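Local atomic coordinates of glycoside hydrolase family 81 (Clostridium thermocellum, PDB entry 6FOP), a protein that probably hydrolyses beta-1,3-glucans such as laminarin, as a family 81 endo-acting glucanase of the Clostridium thermocellum cellulosome. Residues 327-332 / 367-371; 372-376 / 426-430. All coordinates share one frame; numbering follows the deposited sequence.

Contact 1 of 2, residues 327-332 / 367-371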
# COMPACT_ATOMS: atom_id res chain seq x y z
N LEU A 327 -14.37 17.97 -24.27
CA LEU A 327 -13.13 17.36 -23.85
C LEU A 327 -12.21 17.07 -25.03
O LEU A 327 -10.99 17.22 -24.91
CB LEU A 327 -13.42 16.08 -23.05
CG LEU A 327 -12.19 15.33 -22.55
CD1 LEU A 327 -11.35 16.16 -21.58
CD2 LEU A 327 -12.62 14.04 -21.94
N ALA A 328 -12.77 16.62 -26.15
CA ALA A 328 -11.96 16.31 -27.32
C ALA A 328 -11.15 17.51 -27.80
O ALA A 328 -10.02 17.34 -28.27
CB ALA A 328 -12.80 15.71 -28.43
N LEU A 329 -11.71 18.71 -27.67
CA LEU A 329 -10.94 19.92 -28.02
C LEU A 329 -9.68 20.09 -27.18
O LEU A 329 -8.72 20.74 -27.65
CB LEU A 329 -11.79 21.18 -27.89
CG LEU A 329 -12.93 21.29 -28.90
CD1 LEU A 329 -13.75 22.52 -28.54
CD2 LEU A 329 -12.45 21.36 -30.35
N GLN A 330 -9.69 19.52 -25.97
CA GLN A 330 -8.57 19.57 -25.03
C GLN A 330 -7.80 18.26 -24.94
O GLN A 330 -7.02 18.08 -24.02
CB GLN A 330 -9.09 19.95 -23.65
CG GLN A 330 -10.00 21.18 -23.61
CD GLN A 330 -9.42 22.39 -24.30
OE1 GLN A 330 -10.16 23.17 -24.92
NE2 GLN A 330 -8.11 22.58 -24.19
N ALA A 331 -8.00 17.36 -25.89
CA ALA A 331 -7.39 16.02 -25.82
C ALA A 331 -5.87 16.04 -25.77
O ALA A 331 -5.27 15.14 -25.16
CB ALA A 331 -7.83 15.15 -26.99
N ASP A 332 -5.26 17.05 -26.38
CA ASP A 332 -3.81 17.16 -26.43
C ASP A 332 -3.26 18.22 -25.47
O ASP A 332 -2.14 18.70 -25.66
CB ASP A 332 -3.38 17.43 -27.87
CG ASP A 332 -3.94 18.73 -28.43
OD1 ASP A 332 -4.87 19.33 -27.80
OD2 ASP A 332 -3.45 19.13 -29.50
N ARG A 367 -9.54 11.05 -31.43
CA ARG A 367 -8.66 12.05 -30.83
C ARG A 367 -8.07 11.52 -29.50
O ARG A 367 -6.89 11.69 -29.22
CB ARG A 367 -9.39 13.37 -30.60
CG ARG A 367 -9.56 14.14 -31.90
CD ARG A 367 -9.65 15.64 -31.71
NE ARG A 367 -8.55 16.21 -30.91
CZ ARG A 367 -8.34 17.52 -30.74
NH1 ARG A 367 -9.12 18.44 -31.34
NH2 ARG A 367 -7.34 17.92 -29.97
N PHE A 368 -8.91 10.87 -28.71
CA PHE A 368 -8.47 10.36 -27.41
C PHE A 368 -7.44 9.25 -27.60
O PHE A 368 -6.36 9.30 -27.02
CB PHE A 368 -9.67 9.83 -26.60
CG PHE A 368 -10.70 10.88 -26.21
CD1 PHE A 368 -10.35 12.19 -26.00
CD2 PHE A 368 -12.02 10.51 -26.00
CE1 PHE A 368 -11.30 13.12 -25.62
CE2 PHE A 368 -12.96 11.45 -25.61
CZ PHE A 368 -12.59 12.75 -25.45
N ILE A 369 -7.78 8.23 -28.39
CA ILE A 369 -6.88 7.07 -28.65
C ILE A 369 -5.58 7.52 -29.26
O ILE A 369 -4.50 7.04 -28.90
CB ILE A 369 -7.50 5.99 -29.56
CG1 ILE A 369 -8.61 5.29 -28.81
CG2 ILE A 369 -6.46 4.95 -30.00
CD1 ILE A 369 -9.39 4.25 -29.59
N SER A 370 -5.65 8.43 -30.23
CA SER A 370 -4.45 8.92 -30.91
C SER A 370 -3.48 9.56 -29.92
O SER A 370 -2.28 9.32 -29.96
CB SER A 370 -4.80 9.94 -32.00
OG SER A 370 -3.64 10.49 -32.60
N PHE A 371 -4.02 10.42 -29.05
CA PHE A 371 -3.17 11.08 -28.06
C PHE A 371 -2.63 10.09 -27.02
O PHE A 371 -1.46 10.17 -26.65
CB PHE A 371 -3.86 12.28 -27.37
CG PHE A 371 -2.88 13.12 -26.58
CD1 PHE A 371 -2.06 14.01 -27.24
CD2 PHE A 371 -2.71 12.95 -25.22
CE1 PHE A 371 -1.13 14.78 -26.57
CE2 PHE A 371 -1.79 13.74 -24.53
CZ PHE A 371 -1.01 14.64 -25.20
O HOH W 1 -8.38 21.64 -30.30
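Arg367 lays its guanidinium over the backbone carbonyl of Ala328, with CZ only 3.0 Å from Ala328 O and that oxygen beneath the centre of the plane. None of its N-H groups points at the oxygen, so this is a face contact, probably electrostatic, not a hydrogen bond. A bend at chi3 (52°) turns the group flat onto the end of the helix. At its edge, NH2 makes a long, less certain salt bridge of 3.6 Å to Asp332 OD1 in one of two modelled conformers of that residue. A water bonded to Leu329 O also reaches NH1, weakly.

The methyl of Ala331 is the central bump: it enters the hollow between Arg367 and Phe368, CB 4.1 Å from Arg367 NH2 and 4.0 Å from Phe368 CD1 at the ring edge. That ring reaches on to the helix, its CE1 3.7 Å from Ala328 CA and its CZ 3.7 Å from Leu327 CD2. Phe371 presents one face to the turn. Asp332 CA makes a CH-pi contact there, 3.8 Å from the centroid and 22° off the normal, while Ala331 O lies over the same face.

The contact joins the C-terminal end of helix 317-329 and its following turn to helix 362-379. Helix 339-359 borders both: Leu349 touches both phenylalanines, Ala352 touches Leu327, and His345 bonds Ala331 O while meeting the Phe371 ring at about 90°.

Contact 2 of 2, residues 372-376 / 426-430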
# COMPACT_ATOMS: atom_id res chain seq x y z
N MET A 372 -3.48 9.16 -26.59
CA MET A 372 -3.03 8.15 -25.65
C MET A 372 -1.87 7.34 -26.24
O MET A 372 -0.83 7.16 -25.61
CB MET A 372 -4.18 7.22 -25.26
CG MET A 372 -5.22 7.92 -24.41
SD MET A 372 -6.82 7.06 -24.35
CE MET A 372 -6.40 5.64 -23.32
N LYS A 373 -2.05 6.85 -27.46
CA LYS A 373 -1.01 6.06 -28.10
C LYS A 373 0.22 6.90 -28.38
O LYS A 373 1.34 6.48 -28.04
CB LYS A 373 -1.51 5.42 -29.39
CG LYS A 373 -2.46 4.24 -29.22
CD LYS A 373 -2.82 3.63 -30.58
CE LYS A 373 -3.52 2.30 -30.48
NZ LYS A 373 -3.77 1.74 -31.84
N SER A 374 0.09 8.05 -29.04
CA SER A 374 1.28 8.80 -29.44
C SER A 374 2.08 9.23 -28.20
O SER A 374 3.31 9.19 -28.20
CB SER A 374 0.93 9.98 -30.33
OG SER A 374 0.12 10.94 -29.65
N SER A 375 1.38 9.62 -27.14
CA SER A 375 2.10 10.07 -25.97
C SER A 375 2.77 8.91 -25.23
O SER A 375 3.90 9.06 -24.81
CB SER A 375 1.24 10.92 -25.05
OG SER A 375 0.23 10.14 -24.45
N LEU A 376 2.08 7.76 -25.10
CA LEU A 376 2.71 6.59 -24.49
C LEU A 376 3.90 6.12 -25.31
O LEU A 376 4.95 5.78 -24.76
CB LEU A 376 1.71 5.46 -24.26
CG LEU A 376 0.73 5.71 -23.13
CD1 LEU A 376 -0.26 4.57 -23.09
CD2 LEU A 376 1.42 5.90 -21.77
N ALA A 426 -4.05 3.96 -18.98
CA ALA A 426 -4.14 4.28 -20.40
C ALA A 426 -3.67 3.11 -21.24
O ALA A 426 -4.30 2.76 -22.24
CB ALA A 426 -3.37 5.53 -20.73
N ALA A 427 -2.57 2.49 -20.86
CA ALA A 427 -2.06 1.33 -21.60
C ALA A 427 -3.05 0.18 -21.60
O ALA A 427 -3.22 -0.49 -22.61
CB ALA A 427 -0.75 0.88 -21.02
N ALA A 428 -3.67 -0.07 -20.46
CA ALA A 428 -4.69 -1.11 -20.35
C ALA A 428 -5.89 -0.84 -21.24
O ALA A 428 -6.42 -1.78 -21.89
CB ALA A 428 -5.11 -1.30 -18.91
N GLN A 429 -6.37 0.41 -21.25
CA GLN A 429 -7.50 0.73 -22.13
C GLN A 429 -7.11 0.51 -23.61
O GLN A 429 -7.94 0.02 -24.39
CB GLN A 429 -7.98 2.15 -21.90
CG GLN A 429 -8.62 2.42 -20.54
CD GLN A 429 -9.86 1.61 -20.26
OE1 GLN A 429 -10.46 1.03 -21.17
NE2 GLN A 429 -10.27 1.54 -19.01
N ILE A 430 -5.88 0.86 -23.99
CA ILE A 430 -5.43 0.55 -25.34
C ILE A 430 -5.40 -0.96 -25.55
O ILE A 430 -5.88 -1.46 -26.59
CB ILE A 430 -4.08 1.19 -25.67
CG1 ILE A 430 -4.19 2.71 -25.63
CG2 ILE A 430 -3.57 0.72 -27.03
CD1 ILE A 430 -2.88 3.40 -25.59
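Ile430 pushes its CD1 methyl between three side chains of the facing helix, 3.7 Å from Lys373 CG, 3.8 Å from Leu376 CD1 and 4.0 Å from Met372 CB. Its other branch, CG2, lies 3.8 Å from Lys373 CE: the lysine's straight aliphatic chain passes both branches of the isoleucine, CG against CD1 and CE against CG2. The ammonium continues past it to a salt bridge with Asp434.

Met372 can be followed outward. CB meets Ile430 CD1; CG and SD carry the chain onward without a cross-contact within 4.2 Å; a bend at chi3 (72°) then brings CE down on the backbone of the second helix. There CE sits 3.7 Å from Ala426 O and touches the CB atoms of Ala426 and Gln429.

The two segments are helical throughout, with axes 10.4 Å apart at closest approach and their N-to-C directions 127° apart. Both belong to the C-terminal domain of family 81, whose clan is that of the six-hairpin glycosidases, and the helix-on-helix packing is consistent with the (alpha/alpha)6 barrel of that clan.

Leu376 and Ile430 lie alongside with their side chains pointing opposite ways, and the leucine CD1 also reaches the methyl of Ala426 at 4.0 Å and the backbone at Ala427 N. Trp437 of helix 435-438 touches Lys373, Leu376 and Ile430, while Gln429 directs its amide NE2 to Pro307 O and His425.

In the fold
Helix 362-379 serves both contacts through adjoining segments, 367-371 in contact 1 and 372-376 in contact 2, whose centres are 12 Å apart. Its partners differ: a helix end and turn (327-332) in contact 1, the C-terminal half of helix 416-433 in contact 2. Contact 1, partly buried, lies farther out, its centre about 32 Å from the centre of the chain against about 25 Å for contact 2, and mixes aromatic faces, carbonyl oxygens and a long salt bridge made in one modelled conformer of Asp332. In contact 2 six of seven touching residues are buried, and methyl and methylene groups do most of the touching; its lysine finds a charged partner outside both segments. Helix 339-359 touches both.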